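Local coordinates for protein putative creatinine amidohydrolase (PDB 3LUB) that probably hydrolyses carbon-nitrogen bonds in linear amides, as a zinc-dependent member of the creatininase superfamily, at residues Ile88-Arg91 against Tyr92-Gln96; Glu100-Val103 against Ser104-Val108. One frame throughout, in Å; residues are numbered along the deposited sequence.

Contact 1 of 2, residues Ile88-Arg91 against Tyr92-Gln96; sequences IHTR and YATQQ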
ATOM      1  N   ILE F  88      -7.202 -13.580  16.556  1.00 19.00           N
ATOM      2  CA  ILE F  88      -6.802 -12.434  15.759  1.00 19.58           C
ATOM      3  C   ILE F  88      -6.364 -12.870  14.356  1.00 18.92           C
ATOM      4  O   ILE F  88      -5.270 -13.443  14.201  1.00 19.17           O
ATOM      5  CB  ILE F  88      -5.625 -11.602  16.412  1.00 19.22           C
ATOM      6  CG1 ILE F  88      -5.994 -11.113  17.831  1.00 20.72           C
ATOM      7  CG2 ILE F  88      -5.271 -10.436  15.527  1.00 15.89           C
ATOM      8  CD1 ILE F  88      -7.418 -10.366  17.966  1.00 17.37           C
ATOM      9  N   HIS F  89      -7.183 -12.578  13.334  1.00 18.54           N
ATOM     10  CA  HIS F  89      -6.788 -12.888  11.955  1.00 18.07           C
ATOM     11  C   HIS F  89      -5.818 -11.802  11.487  1.00 17.22           C
ATOM     12  O   HIS F  89      -6.088 -10.603  11.592  1.00 17.74           O
ATOM     13  CB  HIS F  89      -7.993 -13.046  10.998  1.00 16.64           C
ATOM     14  CG  HIS F  89      -7.593 -13.155   9.562  1.00 18.99           C
ATOM     15  ND1 HIS F  89      -6.906 -14.244   9.059  1.00 19.33           N
ATOM     16  CD2 HIS F  89      -7.730 -12.288   8.532  1.00 19.31           C
ATOM     17  CE1 HIS F  89      -6.637 -14.040   7.783  1.00 19.55           C
ATOM     18  NE2 HIS F  89      -7.099 -12.847   7.448  1.00 18.13           N
ATOM     19  N   THR F  90      -4.702 -12.227  10.932  1.00 17.26           N
ATOM     20  CA  THR F  90      -3.762 -11.319  10.337  1.00 17.14           C
ATOM     21  C   THR F  90      -3.777 -11.477   8.824  1.00 16.63           C
ATOM     22  O   THR F  90      -3.628 -12.590   8.322  1.00 17.28           O
ATOM     23  CB  THR F  90      -2.349 -11.629  10.870  1.00 16.55           C
ATOM     24  OG1 THR F  90      -2.450 -11.912  12.275  1.00 17.89           O
ATOM     25  CG2 THR F  90      -1.452 -10.482  10.642  1.00 15.00           C
ATOM     26  N   ARG F  91      -3.916 -10.366   8.102  1.00 14.75           N
ATOM     27  CA  ARG F  91      -3.801 -10.382   6.635  1.00 15.76           C
ATOM     28  C   ARG F  91      -2.380 -10.718   6.206  1.00 16.92           C
ATOM     29  O   ARG F  91      -1.408 -10.369   6.886  1.00 16.17           O
ATOM     30  CB  ARG F  91      -4.202  -9.053   6.003  1.00 15.73           C
ATOM     31  CG  ARG F  91      -5.673  -8.695   6.054  1.00 18.89           C
ATOM     32  CD  ARG F  91      -5.899  -7.218   5.744  1.00 18.91           C
ATOM     33  NE  ARG F  91      -5.283  -6.362   6.758  1.00 23.94           N
ATOM     34  CZ  ARG F  91      -5.308  -5.033   6.771  1.00 26.39           C
ATOM     35  NH1 ARG F  91      -5.908  -4.372   5.812  1.00 28.99           N
ATOM     36  NH2 ARG F  91      -4.727  -4.358   7.756  1.00 24.94           N
ATOM     37  N   TYR F  92      -2.264 -11.385   5.059  1.00 17.63           N
ATOM     38  CA  TYR F  92      -0.961 -11.746   4.494  1.00 17.44           C
ATOM     39  C   TYR F  92      -0.055 -10.518   4.366  1.00 15.46           C
ATOM     40  O   TYR F  92       1.129 -10.612   4.582  1.00 17.62           O
ATOM     41  CB  TYR F  92      -1.158 -12.407   3.113  1.00 18.77           C
ATOM     42  CG  TYR F  92       0.094 -13.069   2.516  1.00 20.00           C
ATOM     43  CD1 TYR F  92       1.127 -12.309   1.907  1.00 22.59           C
ATOM     44  CD2 TYR F  92       0.251 -14.442   2.566  1.00 23.92           C
ATOM     45  CE1 TYR F  92       2.278 -12.925   1.377  1.00 20.01           C
ATOM     46  CE2 TYR F  92       1.390 -15.059   2.015  1.00 24.71           C
ATOM     47  CZ  TYR F  92       2.379 -14.291   1.425  1.00 23.51           C
ATOM     48  OH  TYR F  92       3.476 -14.936   0.925  1.00 30.99           O
ATOM     49  N   ALA F  93      -0.606  -9.372   3.954  1.00 16.54           N
ATOM     50  CA  ALA F  93       0.183  -8.143   3.764  1.00 15.86           C
ATOM     51  C   ALA F  93       0.758  -7.646   5.076  1.00 15.26           C
ATOM     52  O   ALA F  93       1.859  -7.087   5.131  1.00 16.06           O
ATOM     53  CB  ALA F  93      -0.668  -7.037   3.081  1.00 15.57           C
ATOM     54  N   THR F  94       0.018  -7.848   6.146  1.00 15.71           N
ATOM     55  CA  THR F  94       0.433  -7.428   7.468  1.00 14.41           C
ATOM     56  C   THR F  94       1.600  -8.295   7.890  1.00 15.64           C
ATOM     57  O   THR F  94       2.574  -7.785   8.419  1.00 15.35           O
ATOM     58  CB  THR F  94      -0.716  -7.576   8.494  1.00 12.83           C
ATOM     59  OG1 THR F  94      -1.823  -6.775   8.092  1.00 14.64           O
ATOM     60  CG2 THR F  94      -0.253  -7.172   9.917  1.00 12.30           C
ATOM     61  N   GLN F  95       1.475  -9.611   7.676  1.00 16.58           N
ATOM     62  CA  GLN F  95       2.557 -10.568   7.971  1.00 15.59           C
ATOM     63  C   GLN F  95       3.788 -10.221   7.169  1.00 15.55           C
ATOM     64  O   GLN F  95       4.887 -10.234   7.667  1.00 15.23           O
ATOM     65  CB  GLN F  95       2.139 -12.008   7.687  1.00 14.53           C
ATOM     66  CG  GLN F  95       1.048 -12.539   8.607  1.00 17.24           C
ATOM     67  CD  GLN F  95       0.698 -13.990   8.343  1.00 16.58           C
ATOM     68  OE1 GLN F  95       0.467 -14.396   7.207  1.00 23.33           O
ATOM     69  NE2 GLN F  95       0.624 -14.767   9.393  1.00 15.97           N
ATOM     70  N   GLN F  96       3.590  -9.902   5.905  1.00 17.09           N
ATOM     71  CA  GLN F  96       4.723  -9.608   5.042  1.00 16.74           C
ATOM     72  C   GLN F  96       5.425  -8.346   5.521  1.00 15.18           C
ATOM     73  O   GLN F  96       6.632  -8.261   5.504  1.00 17.23           O
ATOM     74  CB  GLN F  96       4.259  -9.495   3.598  1.00 15.80           C
ATOM     75  CG  GLN F  96       5.359  -9.161   2.623  1.00 22.35           C
ATOM     76  CD  GLN F  96       4.874  -9.120   1.179  1.00 25.93           C
ATOM     77  OE1 GLN F  96       4.365 -10.110   0.649  1.00 35.41           O
ATOM     78  NE2 GLN F  96       5.071  -7.974   0.523  1.00 39.39           N
TER
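The guanidinium of Arg91 and the hydroxyl of Thr94 approach obliquely, NE lying 3.7 Å from OG1. What holds the flat group is charge from another chain: NE and NH2 form salt bridges with Asp101 and Glu100 of a second subunit, and the same Asp101 accepts a hydrogen bond from Thr94 OG1. The ring of Tyr92 has OE1 of Gln96 at its edge, in plane, and stacks with Tyr92 of a third subunit. CB of Tyr92 stays close to the chain before it, 3.7 Å from the carbonyl carbon of Arg91. Beyond CB, a first torsion with CG anti to the backbone N (chi1 -169°) carries the ring away from the preceding loop.

Here the loop that follows strand 66-68 enters helix 92-108, with Arg91 at the N-cap position. Its carbonyl oxygen accepts the first i to i+4 bond, from Gln95 N at 3.1 Å, with an N-H...O angle of 165°. Thr94 N, at 3.0 Å from the same oxygen, adds a weak bond whose angle is bent to 126°.

Side-chain packing joins the residue before the cap to the first turn. CG2 of Thr90 meets CG2 of Thr94 at 3.6 Å, the two side chains crossing at about a right angle, and lies 3.8 Å from CG of Gln95. With the Thr90 methyl anti to the backbone N, OG1 lies beside that nitrogen and bonds Gly75 O. Beyond its CG the Gln95 chain runs extended, carrying NE2 to Phe74 O and to OD1 of Asn123; this side chain comes within about 6 Å of that of His120, a zinc ligand.

Contact 2 of 2, residues Glu100-Val103 against Ser104-Val108; sequences EDIV and SSLHV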
ATOM      1  N   GLU F 100       9.334  -8.256   6.523  1.00 18.17           N
ATOM      2  CA  GLU F 100      10.157  -7.188   5.942  1.00 18.05           C
ATOM      3  C   GLU F 100      10.897  -6.413   7.001  1.00 17.84           C
ATOM      4  O   GLU F 100      12.094  -6.167   6.866  1.00 17.07           O
ATOM      5  CB  GLU F 100       9.299  -6.230   5.089  1.00 18.96           C
ATOM      6  CG  GLU F 100       8.852  -6.910   3.775  1.00 21.28           C
ATOM      7  CD  GLU F 100       7.908  -6.084   2.914  1.00 23.74           C
ATOM      8  OE1 GLU F 100       7.363  -5.096   3.416  1.00 20.62           O
ATOM      9  OE2 GLU F 100       7.725  -6.464   1.722  1.00 27.26           O
ATOM     10  N   ASP F 101      10.196  -6.022   8.069  1.00 16.73           N
ATOM     11  CA  ASP F 101      10.830  -5.198   9.106  1.00 17.05           C
ATOM     12  C   ASP F 101      11.866  -5.999   9.900  1.00 17.48           C
ATOM     13  O   ASP F 101      12.911  -5.471  10.225  1.00 18.80           O
ATOM     14  CB  ASP F 101       9.797  -4.522  10.027  1.00 18.10           C
ATOM     15  CG  ASP F 101       9.024  -3.399   9.328  1.00 20.74           C
ATOM     16  OD1 ASP F 101       9.387  -2.996   8.214  1.00 21.21           O
ATOM     17  OD2 ASP F 101       8.038  -2.923   9.892  1.00 22.09           O
ATOM     18  N   ILE F 102      11.599  -7.270  10.162  1.00 17.27           N
ATOM     19  CA  ILE F 102      12.522  -8.139  10.881  1.00 16.04           C
ATOM     20  C   ILE F 102      13.792  -8.367  10.066  1.00 16.68           C
ATOM     21  O   ILE F 102      14.899  -8.228  10.589  1.00 18.33           O
ATOM     22  CB  ILE F 102      11.853  -9.523  11.248  1.00 17.19           C
ATOM     23  CG1 ILE F 102      10.704  -9.280  12.233  1.00 17.66           C
ATOM     24  CG2 ILE F 102      12.924 -10.544  11.790  1.00 14.02           C
ATOM     25  CD1 ILE F 102       9.839 -10.491  12.538  1.00 14.27           C
ATOM     26  N   VAL F 103      13.631  -8.687   8.789  1.00 17.01           N
ATOM     27  CA  VAL F 103      14.755  -8.963   7.890  1.00 17.47           C
ATOM     28  C   VAL F 103      15.619  -7.715   7.628  1.00 18.16           C
ATOM     29  O   VAL F 103      16.843  -7.784   7.659  1.00 19.25           O
ATOM     30  CB  VAL F 103      14.259  -9.547   6.549  1.00 18.96           C
ATOM     31  CG1 VAL F 103      15.392  -9.570   5.508  1.00 16.06           C
ATOM     32  CG2 VAL F 103      13.668 -10.938   6.768  1.00 18.36           C
ATOM     33  N   SER F 104      14.976  -6.579   7.387  1.00 16.95           N
ATOM     34  CA  SER F 104      15.670  -5.324   7.261  1.00 16.10           C
ATOM     35  C   SER F 104      16.605  -5.071   8.439  1.00 18.40           C
ATOM     36  O   SER F 104      17.782  -4.711   8.241  1.00 19.53           O
ATOM     37  CB  SER F 104      14.661  -4.166   7.137  1.00 15.45           C
ATOM     38  OG  SER F 104      15.333  -2.927   7.018  1.00 23.26           O
ATOM     39  N   SER F 105      16.062  -5.197   9.648  1.00 18.00           N
ATOM     40  CA  SER F 105      16.843  -5.015  10.885  1.00 18.09           C
ATOM     41  C   SER F 105      17.968  -6.024  11.026  1.00 17.33           C
ATOM     42  O   SER F 105      19.127  -5.645  11.158  1.00 17.52           O
ATOM     43  CB  SER F 105      15.927  -5.077  12.102  1.00 18.62           C
ATOM     44  OG  SER F 105      15.159  -3.893  12.186  1.00 20.65           O
ATOM     45  N   LEU F 106      17.640  -7.306  10.933  1.00 17.76           N
ATOM     46  CA  LEU F 106      18.672  -8.355  11.005  1.00 17.56           C
ATOM     47  C   LEU F 106      19.778  -8.182   9.936  1.00 18.78           C
ATOM     48  O   LEU F 106      20.943  -8.441  10.174  1.00 18.29           O
ATOM     49  CB  LEU F 106      18.055  -9.743  10.878  1.00 15.69           C
ATOM     50  CG  LEU F 106      17.037 -10.224  11.917  1.00 17.10           C
ATOM     51  CD1 LEU F 106      16.526 -11.569  11.491  1.00 13.93           C
ATOM     52  CD2 LEU F 106      17.601 -10.307  13.309  1.00 12.56           C
ATOM     53  N   HIS F 107      19.402  -7.746   8.742  1.00 19.89           N
ATOM     54  CA  HIS F 107      20.387  -7.516   7.696  1.00 21.30           C
ATOM     55  C   HIS F 107      21.343  -6.372   8.046  1.00 21.12           C
ATOM     56  O   HIS F 107      22.543  -6.483   7.827  1.00 22.71           O
ATOM     57  CB  HIS F 107      19.689  -7.240   6.351  1.00 23.64           C
ATOM     58  CG  HIS F 107      20.617  -7.301   5.177  1.00 21.97           C
ATOM     59  ND1 HIS F 107      21.405  -6.236   4.809  1.00 24.61           N
ATOM     60  CD2 HIS F 107      20.913  -8.307   4.322  1.00 24.13           C
ATOM     61  CE1 HIS F 107      22.137  -6.577   3.767  1.00 27.29           C
ATOM     62  NE2 HIS F 107      21.862  -7.830   3.457  1.00 25.36           N
ATOM     63  N   VAL F 108      20.819  -5.261   8.556  1.00 21.83           N
ATOM     64  CA  VAL F 108      21.652  -4.149   8.998  1.00 22.34           C
ATOM     65  C   VAL F 108      22.639  -4.625  10.071  1.00 22.37           C
ATOM     66  O   VAL F 108      23.783  -4.146  10.153  1.00 22.44           O
ATOM     67  CB  VAL F 108      20.781  -3.004   9.561  1.00 26.30           C
ATOM     68  CG1 VAL F 108      21.573  -2.075  10.488  1.00 28.71           C
ATOM     69  CG2 VAL F 108      20.152  -2.229   8.430  1.00 30.28           C
TER
HETATM   70  O   HOH W   1      13.383  -2.853  10.383  1.00 24.02           O
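Ile102 and Leu106, one turn apart, make the apolar contact: their side chains run side by side and point the same way, CG2 of Ile102 meeting CD1 of Leu106 at 3.8 Å. Leu106 CG stands beside its own backbone N (chi1 -61°), which also brings it to 3.2 Å from Ile102 O. The pair faces the sheet, Ile102 resting on Leu26 and Leu106 on Ile24, both in strand 23-28.

Four successive main-chain hydrogen bonds join the segments. The amides of Ser104, Ser105, Leu106 and His107 bind in turn the carbonyl oxygens of Glu100, Asp101, Ile102 and Val103. The shortest runs from His107 N to Val103 O, at 2.8 Å. The bond from Leu106 N to Ile102 O is nearly straight, with an N-H...O angle of 175°.

Water adds a further link on the flank turned to a second subunit. It donates to Asp101 O at 2.7 Å and accepts from Ser105 OG at an equal distance, so the carbonyl is gripped by both an amide and a solvent molecule. Ser105 OG in addition takes the amide N-H of His89 of the second subunit.

The polar ends find partners beyond the two segments. The carboxylates of Glu100 and Asp101 are engaged by Arg91 of that subunit, while His107 NE2 bonds Asp138 OD1 within the chain. Such an i to i+4 ladder with one apolar flank and one polar flank is typical of an amphipathic alpha helix packed on a parallel beta sheet in an alpha/beta fold.

Contact 1 and contact 2 lie in series on helix 92-108, their centres 18 Å apart, the former at its start and the latter near its end. Both are largely buried, but in different surroundings: residues 88-96 sit among three subunits and approach the zinc site through Gln95, whereas residues 100-108 lie away from it, between strand 23-28 and the second subunit. Regular main-chain bonding and aliphatic packing dominate contact 2; contact 1 combines the first main-chain bonds of the helix, accepted by Arg91 O, with small aliphatic contacts, its polar ends being used by neighbouring chains and loops. Across the subunit interface, contact 1 of one copy meets contact 2 of another.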